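Local structure of inactive glucansucrase (Lactobacillus reuteri, 5JBD) at residues 44-49 against 863-868; 48-53 against 209-214. The protein belongs to the glucansucrase-type proteins of glycosyl hydrolase family 70, is an inactive form, and binds a calcium ion. All coordinates share one frame; numbering follows the deposited sequence.

Contact 1 (44-49 against 863-868)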
# COMPACT_ATOMS: atom_id res chain seq x y z
N SER A 44 17.91 11.10 -33.73
CA SER A 44 19.04 10.25 -34.10
C SER A 44 20.38 10.77 -33.57
O SER A 44 21.34 9.99 -33.51
CB SER A 44 19.12 10.05 -35.62
OG SER A 44 19.67 11.19 -36.27
N ALA A 45 20.47 12.06 -33.24
CA ALA A 45 21.71 12.62 -32.67
C ALA A 45 21.55 13.42 -31.36
O ALA A 45 22.57 13.83 -30.79
CB ALA A 45 22.40 13.47 -33.71
N ILE A 46 20.32 13.64 -30.90
CA ILE A 46 20.09 14.41 -29.67
C ILE A 46 19.02 13.72 -28.81
O ILE A 46 17.86 13.66 -29.20
CB ILE A 46 19.65 15.87 -29.98
CG1 ILE A 46 20.65 16.60 -30.91
CG2 ILE A 46 19.47 16.65 -28.68
CD1 ILE A 46 20.14 17.95 -31.39
N ASN A 47 19.41 13.21 -27.64
CA ASN A 47 18.41 12.70 -26.67
C ASN A 47 17.45 13.84 -26.32
O ASN A 47 17.88 14.99 -26.12
CB ASN A 47 19.06 12.18 -25.36
CG ASN A 47 19.78 10.81 -25.49
OD1 ASN A 47 20.58 10.45 -24.60
ND2 ASN A 47 19.51 10.05 -26.55
N ASN A 48 16.17 13.54 -26.27
CA ASN A 48 15.18 14.50 -25.83
C ASN A 48 13.96 13.79 -25.23
O ASN A 48 13.76 12.59 -25.44
CB ASN A 48 14.76 15.39 -27.00
CG ASN A 48 13.96 14.63 -28.03
OD1 ASN A 48 12.74 14.71 -28.06
ND2 ASN A 48 14.65 13.83 -28.84
N ILE A 49 13.18 14.55 -24.50
CA ILE A 49 12.00 14.04 -23.77
C ILE A 49 10.84 14.93 -24.19
O ILE A 49 10.77 16.08 -23.79
CB ILE A 49 12.22 14.08 -22.24
CG1 ILE A 49 13.49 13.30 -21.87
CG2 ILE A 49 11.00 13.47 -21.53
CD1 ILE A 49 13.89 13.39 -20.41
N ALA A 863 14.82 25.06 -24.15
CA ALA A 863 15.38 24.47 -25.35
C ALA A 863 14.34 23.50 -25.91
O ALA A 863 13.55 22.92 -25.16
CB ALA A 863 16.68 23.73 -25.05
N TYR A 864 14.31 23.36 -27.23
CA TYR A 864 13.31 22.49 -27.86
C TYR A 864 13.81 21.96 -29.17
O TYR A 864 14.46 22.69 -29.93
CB TYR A 864 11.98 23.24 -28.06
CG TYR A 864 10.80 22.35 -28.36
CD1 TYR A 864 10.07 21.75 -27.34
CD2 TYR A 864 10.40 22.12 -29.67
CE1 TYR A 864 8.98 20.93 -27.61
CE2 TYR A 864 9.32 21.30 -29.96
CZ TYR A 864 8.60 20.72 -28.93
OH TYR A 864 7.52 19.91 -29.24
N LEU A 865 13.52 20.69 -29.43
CA LEU A 865 13.89 20.04 -30.67
C LEU A 865 12.61 19.68 -31.40
O LEU A 865 11.88 18.77 -31.01
CB LEU A 865 14.72 18.80 -30.37
CG LEU A 865 15.25 18.07 -31.60
CD1 LEU A 865 16.16 18.98 -32.43
CD2 LEU A 865 15.97 16.81 -31.16
N ASN A 866 12.33 20.43 -32.47
CA ASN A 866 11.20 20.15 -33.34
C ASN A 866 11.61 19.04 -34.29
O ASN A 866 12.42 19.26 -35.19
CB ASN A 866 10.81 21.42 -34.12
CG ASN A 866 9.55 21.24 -34.95
OD1 ASN A 866 9.43 20.31 -35.75
ND2 ASN A 866 8.61 22.16 -34.79
N SER A 867 11.10 17.84 -34.05
CA SER A 867 11.33 16.70 -34.93
C SER A 867 10.29 15.64 -34.61
O SER A 867 9.79 15.58 -33.49
CB SER A 867 12.76 16.14 -34.78
OG SER A 867 12.93 15.41 -33.57
N GLY A 868 9.96 14.81 -35.59
CA GLY A 868 8.90 13.81 -35.42
C GLY A 868 7.58 14.43 -34.99
O GLY A 868 7.15 15.42 -35.57
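N48 and L865 mark the nearest backbone approach of segments 44-49 and 863-868, with CA atoms 7.5 Å apart. Both runs are irregular loop, and every atom pair within 4.5 Å is between side chains. L865 does the reaching: its CG stands anti to its own backbone N (chi1 -176°), which projects the CD2 methyl across the gap. There CD2 meets CB of I46 at 4.0 Å, an apolar contact at the branch point of the isoleucine. From N48, ND2 of the amide comes up to the same L865 CD2, again at 4.0 Å, with the two side chains nearly perpendicular. With 813 residues between the segments, their meeting is consistent with the U-shaped chain path of family 70 glucansucrases, in which early and late parts of the chain build domains together. The N48 amide is held by its own side of the contact: ND2 donates to I46 O over 3.2 Å, nearly straight at 166°, with that oxygen 7° out of the amide plane. S43 OG also bonds to ND2 and OD1 accepts from G51 N, which fixes the flip of the amide.

Contact 2 (48-53 against 209-214)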
# COMPACT_ATOMS: atom_id res chain seq x y z
N ASN A 48 16.17 13.54 -26.27
CA ASN A 48 15.18 14.50 -25.83
C ASN A 48 13.96 13.79 -25.23
O ASN A 48 13.76 12.59 -25.44
CB ASN A 48 14.76 15.39 -27.00
CG ASN A 48 13.96 14.63 -28.03
OD1 ASN A 48 12.74 14.71 -28.06
ND2 ASN A 48 14.65 13.83 -28.84
N ILE A 49 13.18 14.55 -24.50
CA ILE A 49 12.00 14.04 -23.77
C ILE A 49 10.84 14.93 -24.19
O ILE A 49 10.77 16.08 -23.79
CB ILE A 49 12.22 14.08 -22.24
CG1 ILE A 49 13.49 13.30 -21.87
CG2 ILE A 49 11.00 13.47 -21.53
CD1 ILE A 49 13.89 13.39 -20.41
N ASP A 50 9.98 14.40 -25.06
CA ASP A 50 8.93 15.18 -25.71
C ASP A 50 9.40 16.53 -26.29
O ASP A 50 8.71 17.54 -26.15
CB ASP A 50 7.76 15.38 -24.73
CG ASP A 50 7.22 14.07 -24.19
OD1 ASP A 50 6.70 13.27 -24.99
OD2 ASP A 50 7.33 13.82 -22.97
N GLY A 51 10.58 16.54 -26.91
CA GLY A 51 11.17 17.76 -27.50
C GLY A 51 12.14 18.53 -26.60
O GLY A 51 13.00 19.27 -27.09
N TYR A 52 12.01 18.36 -25.28
CA TYR A 52 12.82 19.10 -24.31
C TYR A 52 14.14 18.37 -24.07
O TYR A 52 14.23 17.17 -24.29
CB TYR A 52 12.02 19.30 -23.00
CG TYR A 52 10.75 20.07 -23.27
CD1 TYR A 52 10.78 21.46 -23.38
CD2 TYR A 52 9.55 19.41 -23.51
CE1 TYR A 52 9.64 22.18 -23.69
CE2 TYR A 52 8.39 20.12 -23.81
CZ TYR A 52 8.44 21.50 -23.90
OH TYR A 52 7.31 22.21 -24.20
N LEU A 53 15.14 19.12 -23.61
CA LEU A 53 16.47 18.57 -23.32
C LEU A 53 16.71 18.46 -21.81
O LEU A 53 16.27 19.32 -21.05
CB LEU A 53 17.56 19.46 -23.92
CG LEU A 53 17.63 19.61 -25.45
CD1 LEU A 53 18.99 20.18 -25.83
CD2 LEU A 53 17.32 18.35 -26.26
N THR A 209 3.16 21.18 -22.56
CA THR A 209 3.06 19.73 -22.38
C THR A 209 1.62 19.28 -22.62
O THR A 209 1.07 18.49 -21.85
CB THR A 209 3.52 19.31 -20.97
OG1 THR A 209 2.76 20.03 -20.00
CG2 THR A 209 5.00 19.59 -20.77
N SER A 210 1.01 19.78 -23.71
CA SER A 210 -0.44 19.68 -23.90
C SER A 210 -0.94 18.25 -24.09
O SER A 210 -2.10 17.96 -23.78
CB SER A 210 -0.92 20.57 -25.05
OG SER A 210 -0.34 20.20 -26.29
N TYR A 211 -0.08 17.36 -24.58
CA TYR A 211 -0.34 15.91 -24.62
C TYR A 211 -0.68 15.33 -23.22
O TYR A 211 -1.34 14.30 -23.11
CB TYR A 211 0.85 15.14 -25.25
CG TYR A 211 2.17 15.55 -24.63
CD1 TYR A 211 2.58 15.02 -23.42
CD2 TYR A 211 2.97 16.53 -25.23
CE1 TYR A 211 3.75 15.44 -22.81
CE2 TYR A 211 4.14 16.96 -24.62
CZ TYR A 211 4.52 16.41 -23.41
OH TYR A 211 5.67 16.79 -22.77
N ALA A 212 -0.20 15.97 -22.15
CA ALA A 212 -0.50 15.54 -20.75
C ALA A 212 -1.65 16.32 -20.08
O ALA A 212 -1.91 16.12 -18.88
CB ALA A 212 0.76 15.63 -19.90
N ASP A 213 -2.33 17.19 -20.83
CA ASP A 213 -3.46 17.94 -20.31
C ASP A 213 -4.66 17.03 -20.03
O ASP A 213 -4.80 15.95 -20.63
CB ASP A 213 -3.91 19.04 -21.28
CG ASP A 213 -2.93 20.20 -21.37
OD1 ASP A 213 -1.91 20.21 -20.65
OD2 ASP A 213 -3.18 21.11 -22.19
N SER A 214 -5.50 17.46 -19.08
CA SER A 214 -6.70 16.74 -18.73
C SER A 214 -7.82 17.72 -18.34
O SER A 214 -7.57 18.77 -17.74
CB SER A 214 -6.42 15.76 -17.59
OG SER A 214 -7.61 15.15 -17.09
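D50 and Y52, in a type I' beta turn running from I49 to Y52, meet Y211, which projects from the short 3-10 segment 210-212. The turn is closed in both directions, by I49 N to Y52 O at 2.8 Å and Y52 N to I49 O at 3.0 Å, the bonding of a tight two-residue hairpin loop. An Asx motif adds a side-chain bond to it: N48 OD1 accepts from G51 N (3.1 Å, N-H...O angle 143°), with the donor in the carbonyl plane on a lone pair. Across the contact, the phenol end of Y211 comes up against the D50 side chain, and its OH lies 3.2 Å from D50 CB. The tyrosine reaches this place with CG set between its backbone N and carbonyl carbon (chi1 49°). Its ring is sandwiched: T209 C sits 3.9 Å above the centre of one face, while D50 OD1 lies 4.1 Å above the plane of the other, offset toward the rim of the ring. The carboxylate is tilted 33° against that ring. D50 and Y211 share a partner, A761 of strand 758-767 in the six-stranded antiparallel sheet: D50 OD2 accepts from A761 N, and Y211 OH bonds to A761 O. One residue's backbone thus serves both D50 OD2 and Y211 OH. Y52, whose own OH bonds to N208 O, turns the edge of its ring to the same phenol: Y211 OH lies at that edge, near the ring plane, 4.4 Å from Y52 CE2.

In the fold
Contacts 1 and 2 have centres about 11 Å apart and share N48 and I49. Along the chain, 44-53 comes first, then 209-214, and 863-868 last, so one early loop receives partners from two later parts of the sequence. A probable hydrogen bond from L865 N to G51 O (2.8 Å) joins the turn of contact 2 directly to the late segment of contact 1, and I46 CG2 packs on L53 CD2 at 3.7 Å. Contact 2 lies on strands 758-767 and 784-791 at one side of the six-stranded antiparallel sheet; contact 1 is farther from the chain centre, about 37 Å against 30 Å. Contact 2 thus sets the early loop beside that sheet, and contact 1 adds a segment from near the C-terminal end.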